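Long-range contacts in mitochondrial antiviral signaling protein (MAVS) (Equus caballus, PDB 4O9L), which acts as a mitochondrial adaptor in antiviral innate immune signalling, its caspase recruitment domain assembling into prion-like filaments: residues K10-I15 / L61-R66; V27-P32 / R80-S85; L34-T39 / V72-G77. The protein carries 1 engineered substitution. All coordinates share one frame; numbering follows the deposited sequence.

Overall arrangement
All three contacts lie within a single caspase recruitment domain, a compact helical bundle of the death-domain clan. Contact 1 joins helix 6-17 to the C-terminal part of helix 39-66; contact 2 lies on the opposite side of the chain's centre, with about 16 Å between the centres of the two. Contact 3 lies nearer to each of them than they do to one another, its centre about 12 Å from that of contact 1 and 10 Å from that of contact 2, and it shares helix 71-81 with contact 2. Apolar packing joins them: L65 CD2 lies 3.5 Å from C36 SG, L61 CD2 3.9 Å from I30 CG2, and I30 CD1 4.1 Å from L75 CD1.

Contact 1 (K10-I15 / L61-R66); sequences KTFQYI and LFTSLR
F12 and R66 meet in a cation-pi stack that ties helix 6-17 to the C-terminal part of helix 39-66 in the helical bundle of the caspase recruitment domain. The segments run antiparallel with their axes 11.2 Å apart, a gap that large side chains bridge. The R66 guanidinium lies nearly flat on one face of the F12 ring, the planes 15° apart. Its CZ is off-centre, 3.9 Å from the F12 centroid, while R66 CD lies over the middle of the ring at 3.7 Å in a CH-pi contact. An extended arginine chain, with CG anti to the backbone N (chi1 -177°), lays both groups across the ring.

The polar margin is weaker. Q13 folds back at chi2, bringing NE2 to 3.5 Å from R66 NH1, but both are donors and the pair is not a hydrogen bond. A long, weak ion pair links R66 NH1 to D9.

Other contacts surround the F12 ring. At its edge the carbonyl O of F62 lies near CE1, close to the ring plane, and the T63 methyl CG2 is 3.8 Å from F12 CZ. W71 of helix 71-81 packs against both F12 and I15. Almost one helical turn on from F12, I15 makes the second CH-pi contact, turning its CG2 branch to one face of the F62 ring. This methyl is almost centred: I15 CG2 stands 3.6 Å from the F62 ring centroid, only 9° off the ring normal.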
# COMPACT_ATOMS: atom_id res chain seq x y z
N LYS A 10 2.84 12.19 5.18
CA LYS A 10 1.74 12.22 6.14
C LYS A 10 0.88 10.97 6.01
O LYS A 10 0.46 10.37 7.02
CB LYS A 10 0.88 13.46 5.91
CG LYS A 10 -0.41 13.48 6.70
CD LYS A 10 -1.21 14.76 6.43
CE LYS A 10 -0.40 16.01 6.79
NZ LYS A 10 -0.93 17.20 6.06
N THR A 11 0.64 10.57 4.77
CA THR A 11 -0.14 9.36 4.49
C THR A 11 0.61 8.11 4.96
O THR A 11 0.03 7.26 5.64
CB THR A 11 -0.49 9.25 3.00
OG1 THR A 11 -1.17 10.44 2.58
CG2 THR A 11 -1.41 8.02 2.74
N PHE A 12 1.89 8.00 4.61
CA PHE A 12 2.68 6.87 5.06
C PHE A 12 2.69 6.76 6.59
O PHE A 12 2.56 5.67 7.15
CB PHE A 12 4.11 6.93 4.51
CG PHE A 12 4.95 5.75 4.92
CD1 PHE A 12 4.88 4.56 4.20
CD2 PHE A 12 5.79 5.82 6.02
CE1 PHE A 12 5.64 3.45 4.58
CE2 PHE A 12 6.55 4.72 6.41
CZ PHE A 12 6.49 3.54 5.69
N GLN A 13 2.83 7.90 7.26
CA GLN A 13 2.88 7.90 8.71
C GLN A 13 1.54 7.50 9.32
O GLN A 13 1.49 6.83 10.36
CB GLN A 13 3.34 9.27 9.24
CG GLN A 13 4.77 9.65 8.81
CD GLN A 13 5.81 8.59 9.15
OE1 GLN A 13 5.75 7.95 10.20
NE2 GLN A 13 6.79 8.41 8.26
N TYR A 14 0.46 7.89 8.67
CA TYR A 14 -0.87 7.51 9.12
C TYR A 14 -1.03 5.99 9.05
O TYR A 14 -1.49 5.36 10.01
CB TYR A 14 -1.94 8.21 8.30
CG TYR A 14 -3.34 7.70 8.57
CD1 TYR A 14 -4.05 8.13 9.69
CD2 TYR A 14 -3.95 6.80 7.72
CE1 TYR A 14 -5.35 7.66 9.94
CE2 TYR A 14 -5.24 6.32 7.96
CZ TYR A 14 -5.94 6.75 9.07
OH TYR A 14 -7.22 6.28 9.29
N ILE A 15 -0.68 5.41 7.90
CA ILE A 15 -0.80 3.96 7.71
C ILE A 15 0.02 3.23 8.78
O ILE A 15 -0.47 2.29 9.41
CB ILE A 15 -0.38 3.54 6.28
CG1 ILE A 15 -1.37 4.10 5.25
CG2 ILE A 15 -0.33 2.03 6.15
CD1 ILE A 15 -0.90 4.00 3.77
N LEU A 61 5.21 -4.33 1.98
CA LEU A 61 4.46 -3.73 0.88
C LEU A 61 4.41 -2.20 0.99
O LEU A 61 4.62 -1.48 0.01
CB LEU A 61 3.05 -4.32 0.81
CG LEU A 61 2.12 -3.71 -0.26
CD1 LEU A 61 2.75 -3.86 -1.65
CD2 LEU A 61 0.73 -4.34 -0.23
N PHE A 62 4.13 -1.70 2.20
CA PHE A 62 4.00 -0.26 2.38
C PHE A 62 5.33 0.46 2.19
O PHE A 62 5.39 1.51 1.53
CB PHE A 62 3.35 0.08 3.73
CG PHE A 62 1.88 -0.26 3.80
CD1 PHE A 62 1.00 0.18 2.80
CD2 PHE A 62 1.37 -1.04 4.84
CE1 PHE A 62 -0.36 -0.13 2.85
CE2 PHE A 62 0.00 -1.35 4.90
CZ PHE A 62 -0.86 -0.90 3.90
N THR A 63 6.42 -0.10 2.72
CA THR A 63 7.72 0.53 2.50
C THR A 63 8.15 0.39 1.04
O THR A 63 8.85 1.25 0.50
CB THR A 63 8.81 0.05 3.51
OG1 THR A 63 9.05 -1.35 3.35
CG2 THR A 63 8.35 0.28 4.93
N SER A 64 7.72 -0.69 0.38
CA SER A 64 7.98 -0.83 -1.05
C SER A 64 7.20 0.21 -1.86
O SER A 64 7.73 0.80 -2.80
CB SER A 64 7.64 -2.24 -1.54
OG SER A 64 8.55 -3.18 -0.99
N LEU A 65 5.94 0.41 -1.50
CA LEU A 65 5.10 1.39 -2.19
C LEU A 65 5.71 2.79 -2.08
O LEU A 65 5.79 3.53 -3.06
CB LEU A 65 3.67 1.37 -1.61
CG LEU A 65 2.76 0.22 -2.07
CD1 LEU A 65 1.48 0.19 -1.22
CD2 LEU A 65 2.40 0.36 -3.55
N ARG A 66 6.17 3.11 -0.88
CA ARG A 66 6.69 4.44 -0.57
C ARG A 66 7.87 4.88 -1.45
O ARG A 66 8.10 6.08 -1.66
CB ARG A 66 7.07 4.48 0.92
CG ARG A 66 7.56 5.81 1.43
CD ARG A 66 8.22 5.66 2.78
NE ARG A 66 8.21 6.93 3.51
CZ ARG A 66 8.70 7.09 4.73
NH1 ARG A 66 8.64 8.29 5.32
NH2 ARG A 66 9.25 6.07 5.36

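Contact 2 (V27-P32 / R80-S85); sequences VLRILP and RACELS. Engineered in segment 27-32: R29 (natural residue Glu).
A Schellman motif at the C-terminal end of helix 71-81 supplies one side of this contact, with C82 and E83 meeting R29 and I30 from helix 27-30. E83 has positive phi and is the C-prime residue; the motif's bonds run from E83 N to R80 O and from L84 N to L79 O. This turn presents the E83 side chain to R29, an engineered residue replacing the natural glutamate. The resulting salt bridge therefore belongs to the variant.

R29 is stretched out, every torsion from chi1 to chi3 close to 180°, and passes C82 before reaching the acid. Its NH1 donates to E83 OE2 at 2.8 Å with an N-H...O angle of 152°. The oxygen lies close to the guanidinium plane, but is approached on its anti side by a donor tilted out of the carboxylate plane, and the carboxylate is turned 75° from the guanidinium. A second, weak bond joins R29 NH2 to the same E83 OE2 at 3.2 Å. Water 1 accepts from R29 NH2 and donates weakly to E83 OE2, adding a bridge beside the direct pair. Over one guanidinium face, C82 O lies 3.5 Å from R29 NH2.

Nearer the R29 backbone, C82 carries the buried part of the contact. Its SG lies 3.6 Å from I30 CA and 3.7 Å from R29 CG, while I30 CG1 approaches the same sulfur at 4.0 Å. Y33 also touches C82, and I30 packs on L75, A78 and L79, seating helix 27-30 against helix 71-81; V27 and L28 of the same short helix meet Y49 of helix 39-66.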
# COMPACT_ATOMS: atom_id res chain seq x y z
N VAL A 27 -2.49 -9.44 0.68
CA VAL A 27 -1.39 -8.99 -0.17
C VAL A 27 -1.46 -9.53 -1.59
O VAL A 27 -1.33 -8.77 -2.57
CB VAL A 27 -0.01 -9.34 0.46
CG1 VAL A 27 1.13 -9.14 -0.56
CG2 VAL A 27 0.23 -8.48 1.69
N LEU A 28 -1.71 -10.82 -1.73
CA LEU A 28 -1.68 -11.44 -3.05
C LEU A 28 -2.76 -10.86 -3.95
O LEU A 28 -2.55 -10.67 -5.15
CB LEU A 28 -1.82 -12.96 -2.94
CG LEU A 28 -0.57 -13.72 -2.48
CD1 LEU A 28 -0.76 -15.22 -2.80
CD2 LEU A 28 0.70 -13.18 -3.13
N ARG A 29 -3.92 -10.57 -3.38
CA ARG A 29 -5.02 -10.00 -4.13
C ARG A 29 -4.77 -8.56 -4.55
O ARG A 29 -5.15 -8.16 -5.65
CB ARG A 29 -6.33 -10.08 -3.33
CG ARG A 29 -7.50 -9.49 -4.07
CD ARG A 29 -8.80 -9.63 -3.28
NE ARG A 29 -9.92 -9.14 -4.07
CZ ARG A 29 -11.13 -8.92 -3.59
NH1 ARG A 29 -12.09 -8.46 -4.39
NH2 ARG A 29 -11.38 -9.15 -2.31
N ILE A 30 -4.12 -7.77 -3.70
CA ILE A 30 -3.95 -6.35 -3.99
C ILE A 30 -2.80 -6.06 -4.97
O ILE A 30 -2.90 -5.11 -5.75
CB ILE A 30 -3.84 -5.48 -2.72
CG1 ILE A 30 -4.16 -4.00 -3.06
CG2 ILE A 30 -2.44 -5.62 -2.09
CD1 ILE A 30 -4.35 -3.07 -1.84
N LEU A 31 -1.74 -6.88 -4.93
CA LEU A 31 -0.53 -6.65 -5.73
C LEU A 31 -0.74 -6.30 -7.22
O LEU A 31 -0.18 -5.31 -7.70
CB LEU A 31 0.46 -7.83 -5.61
CG LEU A 31 1.29 -7.97 -4.33
CD1 LEU A 31 2.13 -9.24 -4.37
CD2 LEU A 31 2.19 -6.75 -4.14
N PRO A 32 -1.56 -7.09 -7.96
CA PRO A 32 -1.67 -6.80 -9.40
C PRO A 32 -2.34 -5.46 -9.69
O PRO A 32 -2.23 -4.96 -10.81
CB PRO A 32 -2.54 -7.94 -9.93
CG PRO A 32 -2.56 -8.98 -8.85
CD PRO A 32 -2.41 -8.23 -7.58
N ARG A 80 -10.01 0.12 -3.47
CA ARG A 80 -11.36 0.08 -4.04
C ARG A 80 -11.56 -1.19 -4.86
O ARG A 80 -12.60 -1.85 -4.78
CB ARG A 80 -11.61 1.31 -4.91
CG ARG A 80 -11.73 2.61 -4.11
CD ARG A 80 -11.67 3.82 -5.02
NE ARG A 80 -11.79 5.07 -4.26
CZ ARG A 80 -11.39 6.25 -4.73
NH1 ARG A 80 -10.83 6.33 -5.93
NH2 ARG A 80 -11.53 7.33 -3.99
N ALA A 81 -10.56 -1.54 -5.66
CA ALA A 81 -10.66 -2.71 -6.53
C ALA A 81 -10.70 -4.03 -5.75
O ALA A 81 -11.12 -5.07 -6.28
CB ALA A 81 -9.54 -2.71 -7.54
N CYS A 82 -10.26 -4.00 -4.49
CA CYS A 82 -10.21 -5.19 -3.66
C CYS A 82 -11.22 -5.13 -2.52
O CYS A 82 -10.98 -5.74 -1.47
CB CYS A 82 -8.80 -5.37 -3.06
SG CYS A 82 -7.53 -5.77 -4.29
N GLU A 83 -12.32 -4.40 -2.71
CA GLU A 83 -13.44 -4.39 -1.77
C GLU A 83 -13.05 -3.86 -0.39
O GLU A 83 -13.45 -4.40 0.64
CB GLU A 83 -14.03 -5.80 -1.63
CG GLU A 83 -14.53 -6.34 -2.94
CD GLU A 83 -15.19 -7.70 -2.84
OE1 GLU A 83 -16.44 -7.76 -2.71
OE2 GLU A 83 -14.46 -8.71 -2.90
N LEU A 84 -12.25 -2.80 -0.41
CA LEU A 84 -11.79 -2.13 0.81
C LEU A 84 -11.92 -0.61 0.62
O LEU A 84 -11.00 0.16 0.94
CB LEU A 84 -10.36 -2.55 1.16
CG LEU A 84 -10.20 -3.99 1.67
CD1 LEU A 84 -8.74 -4.43 1.69
CD2 LEU A 84 -10.83 -4.19 3.07
N SER A 85 -13.07 -0.19 0.08
CA SER A 85 -13.28 1.21 -0.27
C SER A 85 -13.26 2.15 0.94
O SER A 85 -12.95 3.33 0.80
CB SER A 85 -14.59 1.41 -1.05
OG SER A 85 -14.50 0.86 -2.35
O HOH W 1 -13.79 -9.06 -0.36

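Contact 3 (L34-T39 / V72-G77); sequences LSCLTT and VHSLIG
S74, the residue with the most surface buried here, directs its hydroxyl at L34, S35 and C36, the first three residues of a turn. A chi1 of -172° swings OG away from the serine's own backbone N and out from the helix to the beginning of the turn, where S74 OG comes 3.3 Å from L34 CA. The amide of C36 donates a long, weak hydrogen bond to S74 OG, 3.5 Å with an N-H...O angle of 151°. S35 N is nearer to S74 OG, at 3.2 Å, yet its angle is too poor for a bond. Water 2 extends the polar link, lying 2.6 Å from S35 OG and making a weak bond with S74 OG.

The turn is a type I beta turn, closed by L37 N to L34 O, in the loop that leads from helix 27-30 to helix 39-66 of the death-fold bundle. T38 follows as the N-cap of helix 39-66.

L34 makes the apolar part of the contact through one methyl branch. Its CD2 lies against the helix backbone, 3.7 Å from L75 CA, and comes within 4.4 Å of L75 CD1; L34 also packs on L61 and A78. C36 lies alongside the serine, its SG 3.6 Å from S74 CB, and the C36 side chain also touches L65 of helix 39-66 and W71 of helix 71-81.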
# COMPACT_ATOMS: atom_id res chain seq x y z
N LEU A 34 -1.71 -2.60 -8.01
CA LEU A 34 -0.81 -1.50 -7.67
C LEU A 34 0.11 -1.20 -8.84
O LEU A 34 1.24 -1.69 -8.89
CB LEU A 34 -0.00 -1.86 -6.41
CG LEU A 34 -0.87 -2.04 -5.15
CD1 LEU A 34 -0.12 -2.82 -4.06
CD2 LEU A 34 -1.33 -0.70 -4.60
N SER A 35 -0.38 -0.40 -9.78
CA SER A 35 0.33 -0.13 -11.04
C SER A 35 1.66 0.61 -10.84
O SER A 35 2.45 0.73 -11.78
CB SER A 35 -0.58 0.61 -12.02
OG SER A 35 -0.99 1.88 -11.51
N CYS A 36 1.90 1.12 -9.64
CA CYS A 36 3.13 1.85 -9.37
C CYS A 36 4.29 0.92 -9.09
O CYS A 36 5.43 1.32 -9.18
CB CYS A 36 2.97 2.84 -8.21
SG CYS A 36 2.67 2.05 -6.61
N LEU A 37 3.98 -0.34 -8.77
CA LEU A 37 5.02 -1.35 -8.55
C LEU A 37 5.62 -1.80 -9.89
O LEU A 37 4.93 -1.88 -10.90
CB LEU A 37 4.46 -2.55 -7.79
CG LEU A 37 3.91 -2.23 -6.40
CD1 LEU A 37 3.36 -3.47 -5.70
CD2 LEU A 37 5.03 -1.60 -5.55
N THR A 38 6.92 -2.09 -9.89
CA THR A 38 7.56 -2.66 -11.08
C THR A 38 7.32 -4.16 -11.12
O THR A 38 6.92 -4.76 -10.11
CB THR A 38 9.07 -2.37 -11.11
OG1 THR A 38 9.67 -2.93 -9.94
CG2 THR A 38 9.31 -0.86 -11.12
N THR A 39 7.55 -4.78 -12.28
CA THR A 39 7.39 -6.23 -12.40
C THR A 39 8.33 -6.92 -11.43
O THR A 39 7.98 -7.94 -10.83
CB THR A 39 7.68 -6.72 -13.82
OG1 THR A 39 8.83 -6.05 -14.34
CG2 THR A 39 6.48 -6.45 -14.73
N VAL A 72 0.36 6.61 -3.36
CA VAL A 72 -0.86 6.87 -2.59
C VAL A 72 -2.11 6.64 -3.45
O VAL A 72 -3.04 5.95 -3.04
CB VAL A 72 -0.88 8.29 -1.98
CG1 VAL A 72 -2.23 8.58 -1.35
CG2 VAL A 72 0.23 8.43 -0.93
N HIS A 73 -2.11 7.17 -4.66
CA HIS A 73 -3.26 7.04 -5.55
C HIS A 73 -3.37 5.65 -6.14
O HIS A 73 -4.48 5.13 -6.37
CB HIS A 73 -3.21 8.16 -6.60
CG HIS A 73 -3.00 9.49 -5.98
ND1 HIS A 73 -3.99 10.16 -5.28
CD2 HIS A 73 -1.89 10.27 -5.86
CE1 HIS A 73 -3.52 11.28 -4.78
NE2 HIS A 73 -2.23 11.37 -5.13
N SER A 74 -2.23 5.02 -6.37
CA SER A 74 -2.21 3.61 -6.74
C SER A 74 -2.90 2.78 -5.64
O SER A 74 -3.79 1.98 -5.93
CB SER A 74 -0.77 3.13 -6.95
OG SER A 74 -0.74 1.82 -7.49
N LEU A 75 -2.50 2.99 -4.39
CA LEU A 75 -3.09 2.26 -3.26
C LEU A 75 -4.59 2.50 -3.11
O LEU A 75 -5.36 1.57 -2.89
CB LEU A 75 -2.39 2.63 -1.96
CG LEU A 75 -2.92 2.04 -0.66
CD1 LEU A 75 -2.84 0.51 -0.68
CD2 LEU A 75 -2.10 2.62 0.51
N ILE A 76 -5.00 3.76 -3.22
CA ILE A 76 -6.42 4.11 -3.12
C ILE A 76 -7.21 3.35 -4.18
O ILE A 76 -8.22 2.71 -3.85
CB ILE A 76 -6.64 5.63 -3.26
CG1 ILE A 76 -6.16 6.34 -1.99
CG2 ILE A 76 -8.13 5.95 -3.53
CD1 ILE A 76 -5.93 7.81 -2.17
N GLY A 77 -6.75 3.40 -5.43
CA GLY A 77 -7.42 2.67 -6.50
C GLY A 77 -7.48 1.17 -6.24
O GLY A 77 -8.50 0.51 -6.48
O HOH W 2 -3.00 2.35 -9.88